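Local coordinates for protein lysine/ornithine decarboxylase (Vibrio vulnificus, PDB 2PLJ) that catalyses the decarboxylation of lysine and ornithine, yielding cadaverine and putrescine, with a pyridoxal phosphate cofactor, at residues 83-87 with 111-115; 195-199 with 238-244; 315-321 with 351-357. All blocks are in the same frame, centred on the assembly; numbering follows the deposited sequence.

In the fold
The three contacts follow one another along the chain without interleaving. Contacts 1 and 2 belong to the beta/alpha barrel, whose eight parallel strands include 79-84 and 167-171. Contact 1 joins the end of strand 79-84 to helix 109-117 at the cofactor. Contact 2 pairs helices 191-203 and 223-241 on the outside of the barrel, its centre about 32 Å from that of contact 1. Contact 3 pairs strands 315-320 and 349-355 in the separate mixed sheet. Its centre is about 34 Å from that of contact 1 and 59 Å from that of contact 2. Contacts 1 and 3 both touch the second subunit, so the catalytic barrel and the beta domain each take part in the dimer.

Contact 1: residues 83-87 with 111-115; sequences YALKP and EVELV. With P3T ((4-{[(4-aminobutyl)amino]methyl}-5-hydroxy-6-methylpyridin-3-yl)methyl dihydrogen phosphate), chain D.
L85 meets E111, L114 and V115 of helix 109-117 just after strand 79-84 ends. A84, the last residue of that strand, faces the other way. A84 CB lies 3.8 Å from CAM of the bound P3T, on the ring side of the phosphate ester. L85 CD2 touches both L114 CD2, at 3.7 Å, and V115 CG1, at 3.8 Å. L85 CB lies 3.8 Å from E111 CD, so the carboxylate end of E111 runs past the root of the leucine.

K86 follows and turns its side chain away from the helix, toward the ligand. Its backbone stays linked to E111 through one water. K86 N donates to this water at 3.1 Å, and the water donates to E111 OE1 at 2.7 Å. The CG of E111 stands beside the backbone N (chi1 -62°) and the chain is extended beyond it, which carries the carboxylate across to K86. OE1 also accepts from A107 N, and the two bonds should limit the group's rotation. K86 NZ is modelled as bonded to P3T CAG at 1.3 Å. P3T is the cofactor-putrescine adduct, and P3T NAN also bonds CAG, consistent with a mixture of lysine- and putrescine-linked forms. N397 of the second subunit packs on both K86 and E111, and F398 of that subunit packs on L114.

E111 may thus act as a second-shell residue, steadying the backbone of K86 through the water. A lysine just after the first barrel strand, bonded to the cofactor near the subunit interface, is characteristic of fold-type III pyridoxal phosphate enzymes, including the basic amino acid decarboxylases.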
loop_
_atom_site.group_PDB
_atom_site.type_symbol
_atom_site.label_atom_id
_atom_site.label_comp_id
_atom_site.label_asym_id
_atom_site.label_seq_id
_atom_site.Cartn_x
_atom_site.Cartn_y
_atom_site.Cartn_z
ATOM N N TYR A 83 -4.277 -22.589 7.464
ATOM C CA TYR A 83 -4.249 -21.486 6.460
ATOM C C TYR A 83 -3.930 -20.118 7.094
ATOM O O TYR A 83 -4.625 -19.692 8.018
ATOM C CB TYR A 83 -5.615 -21.428 5.756
ATOM C CG TYR A 83 -5.701 -20.244 4.811
ATOM C CD1 TYR A 83 -4.817 -20.122 3.737
ATOM C CD2 TYR A 83 -6.658 -19.241 5.001
ATOM C CE1 TYR A 83 -4.920 -19.038 2.842
ATOM C CE2 TYR A 83 -6.760 -18.145 4.122
ATOM C CZ TYR A 83 -5.868 -18.049 3.059
ATOM O OH TYR A 83 -5.972 -16.990 2.174
ATOM N N ALA A 84 -2.879 -19.459 6.599
ATOM C CA ALA A 84 -2.527 -18.120 7.062
ATOM C C ALA A 84 -3.459 -17.114 6.357
ATOM O O ALA A 84 -3.463 -16.986 5.099
ATOM C CB ALA A 84 -1.043 -17.804 6.758
ATOM N N LEU A 85 -4.275 -16.439 7.149
ATOM C CA LEU A 85 -5.221 -15.467 6.577
ATOM C C LEU A 85 -4.489 -14.332 5.883
ATOM O O LEU A 85 -5.022 -13.747 4.924
ATOM C CB LEU A 85 -6.156 -14.888 7.639
ATOM C CG LEU A 85 -7.469 -15.651 7.828
ATOM C CD1 LEU A 85 -7.205 -17.047 8.334
ATOM C CD2 LEU A 85 -8.395 -14.840 8.759
ATOM N N LYS A 86 -3.304 -13.985 6.380
ATOM C CA LYS A 86 -2.548 -12.749 5.946
ATOM C C LYS A 86 -2.604 -12.448 4.414
ATOM O O LYS A 86 -2.961 -11.327 3.981
ATOM C CB LYS A 86 -1.044 -12.892 6.323
ATOM C CG LYS A 86 -0.625 -12.742 7.780
ATOM C CD LYS A 86 0.889 -13.056 7.886
ATOM C CE LYS A 86 1.592 -13.093 6.488
ATOM N NZ LYS A 86 2.649 -14.137 6.223
ATOM N N PRO A 87 -2.231 -13.437 3.567
ATOM C CA PRO A 87 -2.209 -13.109 2.128
ATOM C C PRO A 87 -3.554 -12.808 1.467
ATOM O O PRO A 87 -3.583 -12.129 0.419
ATOM C CB PRO A 87 -1.623 -14.363 1.482
ATOM C CG PRO A 87 -1.975 -15.480 2.488
ATOM C CD PRO A 87 -1.737 -14.812 3.814
ATOM N N GLU A 111 -8.040 -10.661 12.394
ATOM C CA GLU A 111 -8.113 -12.024 11.872
ATOM C C GLU A 111 -8.881 -12.950 12.823
ATOM O O GLU A 111 -9.675 -13.781 12.377
ATOM C CB GLU A 111 -6.737 -12.551 11.527
ATOM C CG GLU A 111 -6.086 -11.693 10.418
ATOM C CD GLU A 111 -4.769 -12.212 9.933
ATOM O OE1 GLU A 111 -4.237 -13.170 10.535
ATOM O OE2 GLU A 111 -4.239 -11.617 8.955
ATOM N N VAL A 112 -8.679 -12.765 14.129
ATOM C CA VAL A 112 -9.495 -13.477 15.125
ATOM C C VAL A 112 -10.983 -13.180 14.857
ATOM O O VAL A 112 -11.833 -14.101 14.789
ATOM C CB VAL A 112 -9.094 -13.047 16.566
ATOM C CG1 VAL A 112 -10.152 -13.545 17.605
ATOM C CG2 VAL A 112 -7.725 -13.586 16.921
ATOM N N GLU A 113 -11.291 -11.895 14.693
ATOM C CA GLU A 113 -12.691 -11.478 14.518
ATOM C C GLU A 113 -13.307 -12.073 13.238
ATOM O O GLU A 113 -14.505 -12.455 13.231
ATOM C CB GLU A 113 -12.756 -9.953 14.559
ATOM C CG GLU A 113 -12.548 -9.433 15.994
ATOM C CD GLU A 113 -12.549 -7.900 16.135
ATOM O OE1 GLU A 113 -12.517 -7.190 15.111
ATOM O OE2 GLU A 113 -12.556 -7.434 17.297
ATOM N N LEU A 114 -12.500 -12.127 12.174
ATOM C CA LEU A 114 -12.958 -12.682 10.898
ATOM C C LEU A 114 -13.321 -14.167 11.087
ATOM O O LEU A 114 -14.447 -14.569 10.779
ATOM C CB LEU A 114 -11.918 -12.498 9.789
ATOM C CG LEU A 114 -12.346 -13.156 8.463
ATOM C CD1 LEU A 114 -13.714 -12.706 7.986
ATOM C CD2 LEU A 114 -11.248 -12.809 7.455
ATOM N N VAL A 115 -12.394 -14.972 11.626
ATOM C CA VAL A 115 -12.719 -16.412 11.792
ATOM C C VAL A 115 -13.886 -16.628 12.760
ATOM O O VAL A 115 -14.726 -17.532 12.538
ATOM C CB VAL A 115 -11.482 -17.295 12.116
ATOM C CG1 VAL A 115 -10.433 -17.124 10.990
ATOM C CG2 VAL A 115 -10.876 -16.929 13.490
HETATM O OAE P3T D . 2.791 -19.545 2.806
HETATM P PAU P3T D . 3.248 -18.024 2.759
HETATM O OAF P3T D . 2.034 -17.100 2.270
HETATM O OAC P3T D . 4.512 -17.757 1.962
HETATM O OAP P3T D . 3.535 -17.466 4.252
HETATM C CAM P3T D . 2.417 -17.481 5.236
HETATM C CAS P3T D . 3.063 -17.140 6.586
HETATM C CAH P3T D . 3.044 -18.200 7.502
HETATM N NAO P3T D . 3.585 -18.041 8.710
HETATM C CAQ P3T D . 4.184 -16.914 9.079
HETATM C CAA P3T D . 4.820 -16.826 10.489
HETATM C CAR P3T D . 4.269 -15.819 8.195
HETATM O OAD P3T D . 4.869 -14.691 8.604
HETATM C CAT P3T D . 3.707 -15.930 6.904
HETATM C CAG P3T D . 3.733 -14.805 6.024
HETATM N NAN P3T D . 4.663 -13.873 6.175
HETATM C CAL P3T D . 4.810 -12.618 5.369
HETATM C CAK P3T D . 4.733 -12.864 3.854
HETATM C CAJ P3T D . 4.811 -11.455 3.188
HETATM C CAI P3T D . 4.740 -11.565 1.661
HETATM N NAB P3T D . 5.024 -10.270 0.996
HETATM O O HOH W 1 -2.584 -14.879 9.273
#

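Contact 2: residues 195-199 with 238-244; sequences LVIIE and QVVERGL
R242 and E199 are brought together by two extended side chains. R242 is straight from CG to NE and lies across L195. The CG of E199 is turned opposite its backbone N (chi1 -154°), which sends the carboxylate to the arginine. E199 OE1 and R242 NH1 form a salt bridge at 3.2 Å. The hydrogen bond in it is weak, with an angle of 132° at the hydrogen. OE1 sits at the edge of the guanidinium, but the two planes stand 85° apart, so this is no flat two-pronged pair. L195 CB lies over one face of the guanidinium, 3.5 Å from R242 NH1.

Beneath the charged pair the packing is apolar. V239 CG2 sits 3.6 Å from L195 CD2 and also touches I198 CD1. L244 CD1 meets I198 CG2 at 4.0 Å. L244 can join because helix 223-241 ends in a Schellman motif, with G243 at positive phi. That turn brings L244 back against helix 191-203. I198 continues inward onto V170 of barrel strand 167-171.

The chemistry suggests that buried aliphatic contacts carry most of this helix pairing. The weakly hydrogen-bonded salt bridge at the more exposed edge probably adds only a modest attraction.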
loop_
_atom_site.group_PDB
_atom_site.type_symbol
_atom_site.label_atom_id
_atom_site.label_comp_id
_atom_site.label_asym_id
_atom_site.label_seq_id
_atom_site.Cartn_x
_atom_site.Cartn_y
_atom_site.Cartn_z
ATOM N N LEU A 195 16.416 -22.814 24.108
ATOM C CA LEU A 195 16.571 -23.604 25.339
ATOM C C LEU A 195 16.407 -22.727 26.586
ATOM O O LEU A 195 15.723 -23.123 27.531
ATOM C CB LEU A 195 17.886 -24.410 25.325
ATOM C CG LEU A 195 17.849 -25.517 24.255
ATOM C CD1 LEU A 195 19.238 -26.046 23.905
ATOM C CD2 LEU A 195 16.925 -26.661 24.670
ATOM N N VAL A 196 16.967 -21.515 26.549
ATOM C CA VAL A 196 16.829 -20.554 27.660
ATOM C C VAL A 196 15.357 -20.164 27.854
ATOM O O VAL A 196 14.849 -20.141 28.974
ATOM C CB VAL A 196 17.719 -19.291 27.468
ATOM C CG1 VAL A 196 17.495 -18.297 28.589
ATOM C CG2 VAL A 196 19.220 -19.666 27.421
ATOM N N ILE A 197 14.657 -19.903 26.748
ATOM C CA ILE A 197 13.232 -19.595 26.830
ATOM C C ILE A 197 12.439 -20.771 27.428
ATOM O O ILE A 197 11.554 -20.580 28.278
ATOM C CB ILE A 197 12.675 -19.197 25.438
ATOM C CG1 ILE A 197 13.228 -17.823 25.035
ATOM C CG2 ILE A 197 11.148 -19.156 25.461
ATOM C CD1 ILE A 197 13.024 -17.472 23.547
ATOM N N ILE A 198 12.781 -21.985 27.017
ATOM C CA ILE A 198 12.033 -23.176 27.434
ATOM C C ILE A 198 12.293 -23.461 28.936
ATOM O O ILE A 198 11.358 -23.734 29.709
ATOM C CB ILE A 198 12.326 -24.383 26.520
ATOM C CG1 ILE A 198 11.740 -24.133 25.108
ATOM C CG2 ILE A 198 11.742 -25.688 27.102
ATOM C CD1 ILE A 198 12.244 -25.068 24.050
ATOM N N GLU A 199 13.554 -23.341 29.342
ATOM C CA GLU A 199 13.897 -23.466 30.760
ATOM C C GLU A 199 13.211 -22.391 31.632
ATOM O O GLU A 199 12.757 -22.697 32.754
ATOM C CB GLU A 199 15.416 -23.475 30.964
ATOM C CG GLU A 199 15.834 -24.194 32.229
ATOM C CD GLU A 199 17.334 -24.494 32.279
ATOM O OE1 GLU A 199 17.952 -24.669 31.197
ATOM O OE2 GLU A 199 17.886 -24.560 33.404
ATOM N N GLN A 238 17.603 -31.894 23.138
ATOM C CA GLN A 238 18.263 -31.145 24.219
ATOM C C GLN A 238 17.315 -30.821 25.364
ATOM O O GLN A 238 17.713 -30.902 26.522
ATOM C CB GLN A 238 18.899 -29.850 23.717
ATOM C CG GLN A 238 20.109 -30.044 22.803
ATOM C CD GLN A 238 21.274 -30.747 23.488
ATOM O OE1 GLN A 238 21.594 -30.491 24.663
ATOM N NE2 GLN A 238 21.919 -31.649 22.753
ATOM N N VAL A 239 16.069 -30.459 25.041
ATOM C CA VAL A 239 15.040 -30.250 26.061
ATOM C C VAL A 239 14.877 -31.487 26.964
ATOM O O VAL A 239 14.908 -31.379 28.194
ATOM C CB VAL A 239 13.692 -29.891 25.412
ATOM C CG1 VAL A 239 12.561 -29.888 26.437
ATOM C CG2 VAL A 239 13.805 -28.531 24.722
ATOM N N VAL A 240 14.700 -32.649 26.339
ATOM C CA VAL A 240 14.554 -33.935 27.048
ATOM C C VAL A 240 15.803 -34.276 27.871
ATOM O O VAL A 240 15.702 -34.739 29.027
ATOM C CB VAL A 240 14.221 -35.074 26.037
ATOM C CG1 VAL A 240 14.501 -36.470 26.628
ATOM C CG2 VAL A 240 12.784 -34.937 25.537
ATOM N N GLU A 241 16.977 -34.050 27.282
ATOM C CA GLU A 241 18.243 -34.353 27.958
ATOM C C GLU A 241 18.464 -33.459 29.174
ATOM O O GLU A 241 19.102 -33.867 30.149
ATOM C CB GLU A 241 19.421 -34.243 26.980
ATOM C CG GLU A 241 19.462 -35.371 25.937
ATOM C CD GLU A 241 19.383 -36.776 26.557
ATOM O OE1 GLU A 241 18.430 -37.532 26.229
ATOM O OE2 GLU A 241 20.253 -37.116 27.392
ATOM N N ARG A 242 17.936 -32.240 29.110
ATOM C CA ARG A 242 17.970 -31.313 30.235
ATOM C C ARG A 242 16.911 -31.617 31.304
ATOM O O ARG A 242 16.817 -30.897 32.300
ATOM C CB ARG A 242 17.823 -29.870 29.752
ATOM C CG ARG A 242 19.046 -29.347 29.027
ATOM C CD ARG A 242 18.913 -27.863 28.762
ATOM N NE ARG A 242 20.023 -27.328 27.974
ATOM C CZ ARG A 242 20.259 -26.027 27.799
ATOM N NH1 ARG A 242 19.482 -25.110 28.372
ATOM N NH2 ARG A 242 21.280 -25.637 27.052
ATOM N N GLY A 243 16.120 -32.671 31.097
ATOM C CA GLY A 243 15.070 -33.044 32.043
ATOM C C GLY A 243 13.835 -32.148 32.028
ATOM O O GLY A 243 13.046 -32.154 32.976
ATOM N N LEU A 244 13.662 -31.383 30.956
ATOM C CA LEU A 244 12.511 -30.481 30.806
ATOM C C LEU A 244 11.342 -31.231 30.141
ATOM O O LEU A 244 11.557 -32.283 29.522
ATOM C CB LEU A 244 12.908 -29.241 29.984
ATOM C CG LEU A 244 13.929 -28.264 30.580
ATOM C CD1 LEU A 244 14.517 -27.368 29.505
ATOM C CD2 LEU A 244 13.347 -27.434 31.721
#

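Contact 3: residues 315-321 with 351-357; sequences QIWYYLD and PSVLSGP
W317 and V353 lie side by side on one face of the sheet, pointing the same way. The two methyls of V353 lie over one face of the indole. V353 CG1 is 3.5 Å from the centroid of the six-membered ring of W317 and only 7° off the normal, a CH-pi contact. The other branch comes near the five-membered ring, with V353 CG2 3.6 Å from W317 NE1. CG1 is turned opposite the backbone N and CG2 stands beside it, so each branch meets a different part of the indole. CG2 also touches Q315 OE1.

Y319 and S355 share this face. Y319 CD1 is 3.8 Å from S355 CB, but the tyrosine is directed mainly at the second subunit. Its hydroxyl bonds to K186 O and its ring meets F187, both of the second subunit, the ring planes about 10° apart.

The other face carries I316, S352, Y318 and L354. I316 CG2 lies over one face of the Y318 ring, 3.5 Å above its plane. Y318 CB touches L354 CD2 at 4.0 Å, and Y318 CE2 comes within 3.7 Å of S352 OG. A water at the ring edge binds Y318 OH and donates to S352 OG at 2.9 Å. Each hydroxyl has another partner, L374 N for Y318 and I350 O for S352. L354 also packs on strand 369-372.

Between the faces the strands run parallel, at 23°. Five backbone hydrogen bonds join them, from I316 N to P351 O through to L320 N to S355 O, the last at 2.8 Å. P357 has no N-H to continue the ladder.

The chemistry implies that the backbone ladder sets the register of these two strands, while one face offers aromatic groups to the dimer and the other is tied together by packing and a shared water.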
loop_
_atom_site.group_PDB
_atom_site.type_symbol
_atom_site.label_atom_id
_atom_site.label_comp_id
_atom_site.label_asym_id
_atom_site.label_seq_id
_atom_site.Cartn_x
_atom_site.Cartn_y
_atom_site.Cartn_z
ATOM N N GLN A 315 6.389 4.369 -27.559
ATOM C CA GLN A 315 5.627 3.315 -26.877
ATOM C C GLN A 315 4.201 3.766 -26.626
ATOM O O GLN A 315 3.984 4.956 -26.370
ATOM C CB GLN A 315 6.268 2.958 -25.542
ATOM C CG GLN A 315 7.273 1.828 -25.663
ATOM C CD GLN A 315 7.765 1.379 -24.323
ATOM O OE1 GLN A 315 8.246 2.201 -23.544
ATOM N NE2 GLN A 315 7.646 0.063 -24.028
ATOM N N ILE A 316 3.245 2.830 -26.700
ATOM C CA ILE A 316 1.864 3.145 -26.368
ATOM C C ILE A 316 1.676 2.906 -24.876
ATOM O O ILE A 316 1.832 1.764 -24.396
ATOM C CB ILE A 316 0.800 2.309 -27.136
ATOM C CG1 ILE A 316 0.977 2.410 -28.663
ATOM C CG2 ILE A 316 -0.635 2.754 -26.727
ATOM C CD1 ILE A 316 -0.109 1.636 -29.448
ATOM N N TRP A 317 1.366 3.980 -24.159
ATOM C CA TRP A 317 0.992 3.871 -22.734
ATOM C C TRP A 317 -0.515 3.638 -22.595
ATOM O O TRP A 317 -1.310 4.420 -23.115
ATOM C CB TRP A 317 1.355 5.153 -21.994
ATOM C CG TRP A 317 2.809 5.304 -21.690
ATOM C CD1 TRP A 317 3.851 5.388 -22.594
ATOM C CD2 TRP A 317 3.397 5.390 -20.389
ATOM N NE1 TRP A 317 5.052 5.533 -21.924
ATOM C CE2 TRP A 317 4.798 5.525 -20.571
ATOM C CE3 TRP A 317 2.881 5.350 -19.090
ATOM C CZ2 TRP A 317 5.690 5.644 -19.485
ATOM C CZ3 TRP A 317 3.763 5.472 -18.008
ATOM C CH2 TRP A 317 5.152 5.601 -18.216
ATOM N N TYR A 318 -0.885 2.556 -21.909
ATOM C CA TYR A 318 -2.262 2.325 -21.476
ATOM C C TYR A 318 -2.397 2.638 -19.980
ATOM O O TYR A 318 -1.594 2.164 -19.177
ATOM C CB TYR A 318 -2.686 0.874 -21.731
ATOM C CG TYR A 318 -2.594 0.483 -23.197
ATOM C CD1 TYR A 318 -3.469 1.043 -24.133
ATOM C CD2 TYR A 318 -1.620 -0.425 -23.647
ATOM C CE1 TYR A 318 -3.415 0.700 -25.487
ATOM C CE2 TYR A 318 -1.538 -0.773 -25.014
ATOM C CZ TYR A 318 -2.450 -0.208 -25.922
ATOM O OH TYR A 318 -2.390 -0.520 -27.264
ATOM N N TYR A 319 -3.421 3.403 -19.621
ATOM C CA TYR A 319 -3.637 3.814 -18.244
ATOM C C TYR A 319 -4.829 2.996 -17.760
ATOM O O TYR A 319 -5.951 3.200 -18.227
ATOM C CB TYR A 319 -3.917 5.306 -18.165
ATOM C CG TYR A 319 -2.798 6.140 -18.741
ATOM C CD1 TYR A 319 -1.764 6.623 -17.938
ATOM C CD2 TYR A 319 -2.750 6.438 -20.121
ATOM C CE1 TYR A 319 -0.719 7.388 -18.474
ATOM C CE2 TYR A 319 -1.718 7.176 -20.662
ATOM C CZ TYR A 319 -0.692 7.655 -19.856
ATOM O OH TYR A 319 0.305 8.402 -20.444
ATOM N N LEU A 320 -4.558 2.059 -16.850
ATOM C CA LEU A 320 -5.587 1.128 -16.373
ATOM C C LEU A 320 -6.313 1.636 -15.135
ATOM O O LEU A 320 -5.823 2.561 -14.472
ATOM C CB LEU A 320 -4.959 -0.256 -16.071
ATOM C CG LEU A 320 -4.084 -0.857 -17.185
ATOM C CD1 LEU A 320 -3.542 -2.210 -16.769
ATOM C CD2 LEU A 320 -4.831 -0.976 -18.524
ATOM N N ASP A 321 -7.438 0.997 -14.803
ATOM C CA ASP A 321 -8.196 1.323 -13.587
ATOM C C ASP A 321 -7.745 0.541 -12.330
ATOM O O ASP A 321 -8.423 0.569 -11.295
ATOM C CB ASP A 321 -9.722 1.180 -13.817
ATOM C CG ASP A 321 -10.114 -0.170 -14.394
ATOM O OD1 ASP A 321 -9.283 -1.094 -14.372
ATOM O OD2 ASP A 321 -11.276 -0.300 -14.890
ATOM N N PRO A 351 5.137 -2.382 -28.821
ATOM C CA PRO A 351 5.787 -2.037 -27.539
ATOM C C PRO A 351 4.896 -1.100 -26.728
ATOM O O PRO A 351 4.503 -0.021 -27.222
ATOM C CB PRO A 351 7.052 -1.292 -27.975
ATOM C CG PRO A 351 7.338 -1.828 -29.365
ATOM C CD PRO A 351 5.979 -2.010 -29.980
ATOM N N SER A 352 4.593 -1.518 -25.504
ATOM C CA SER A 352 3.584 -0.854 -24.690
ATOM C C SER A 352 4.035 -0.705 -23.253
ATOM O O SER A 352 4.988 -1.358 -22.817
ATOM C CB SER A 352 2.266 -1.637 -24.741
ATOM O OG SER A 352 1.861 -1.855 -26.087
ATOM N N VAL A 353 3.333 0.161 -22.536
ATOM C CA VAL A 353 3.515 0.353 -21.099
ATOM C C VAL A 353 2.132 0.250 -20.469
ATOM O O VAL A 353 1.166 0.850 -20.957
ATOM C CB VAL A 353 4.115 1.746 -20.781
ATOM C CG1 VAL A 353 4.234 1.963 -19.284
ATOM C CG2 VAL A 353 5.460 1.949 -21.479
ATOM N N LEU A 354 2.051 -0.515 -19.384
ATOM C CA LEU A 354 0.822 -0.610 -18.605
ATOM C C LEU A 354 1.005 0.188 -17.332
ATOM O O LEU A 354 1.821 -0.180 -16.460
ATOM C CB LEU A 354 0.472 -2.078 -18.288
ATOM C CG LEU A 354 0.101 -2.970 -19.484
ATOM C CD1 LEU A 354 -0.097 -4.404 -19.002
ATOM C CD2 LEU A 354 -1.177 -2.453 -20.223
ATOM N N SER A 355 0.227 1.279 -17.230
ATOM C CA SER A 355 0.265 2.208 -16.108
ATOM C C SER A 355 -0.968 1.999 -15.226
ATOM O O SER A 355 -2.031 1.635 -15.729
ATOM C CB SER A 355 0.210 3.658 -16.652
ATOM O OG SER A 355 -0.060 4.552 -15.586
ATOM N N GLY A 356 -0.856 2.270 -13.926
ATOM C CA GLY A 356 -2.032 2.254 -13.060
ATOM C C GLY A 356 -2.827 3.564 -13.159
ATOM O O GLY A 356 -2.458 4.497 -13.947
ATOM N N PRO A 357 -3.905 3.662 -12.379
ATOM C CA PRO A 357 -4.806 4.827 -12.476
ATOM C C PRO A 357 -4.354 6.085 -11.731
ATOM O O PRO A 357 -4.846 7.182 -12.025
ATOM C CB PRO A 357 -6.103 4.309 -11.851
ATOM C CG PRO A 357 -5.628 3.330 -10.813
ATOM C CD PRO A 357 -4.415 2.650 -11.422
HETATM O O HOH W 2 -0.395 -1.945 -27.897
#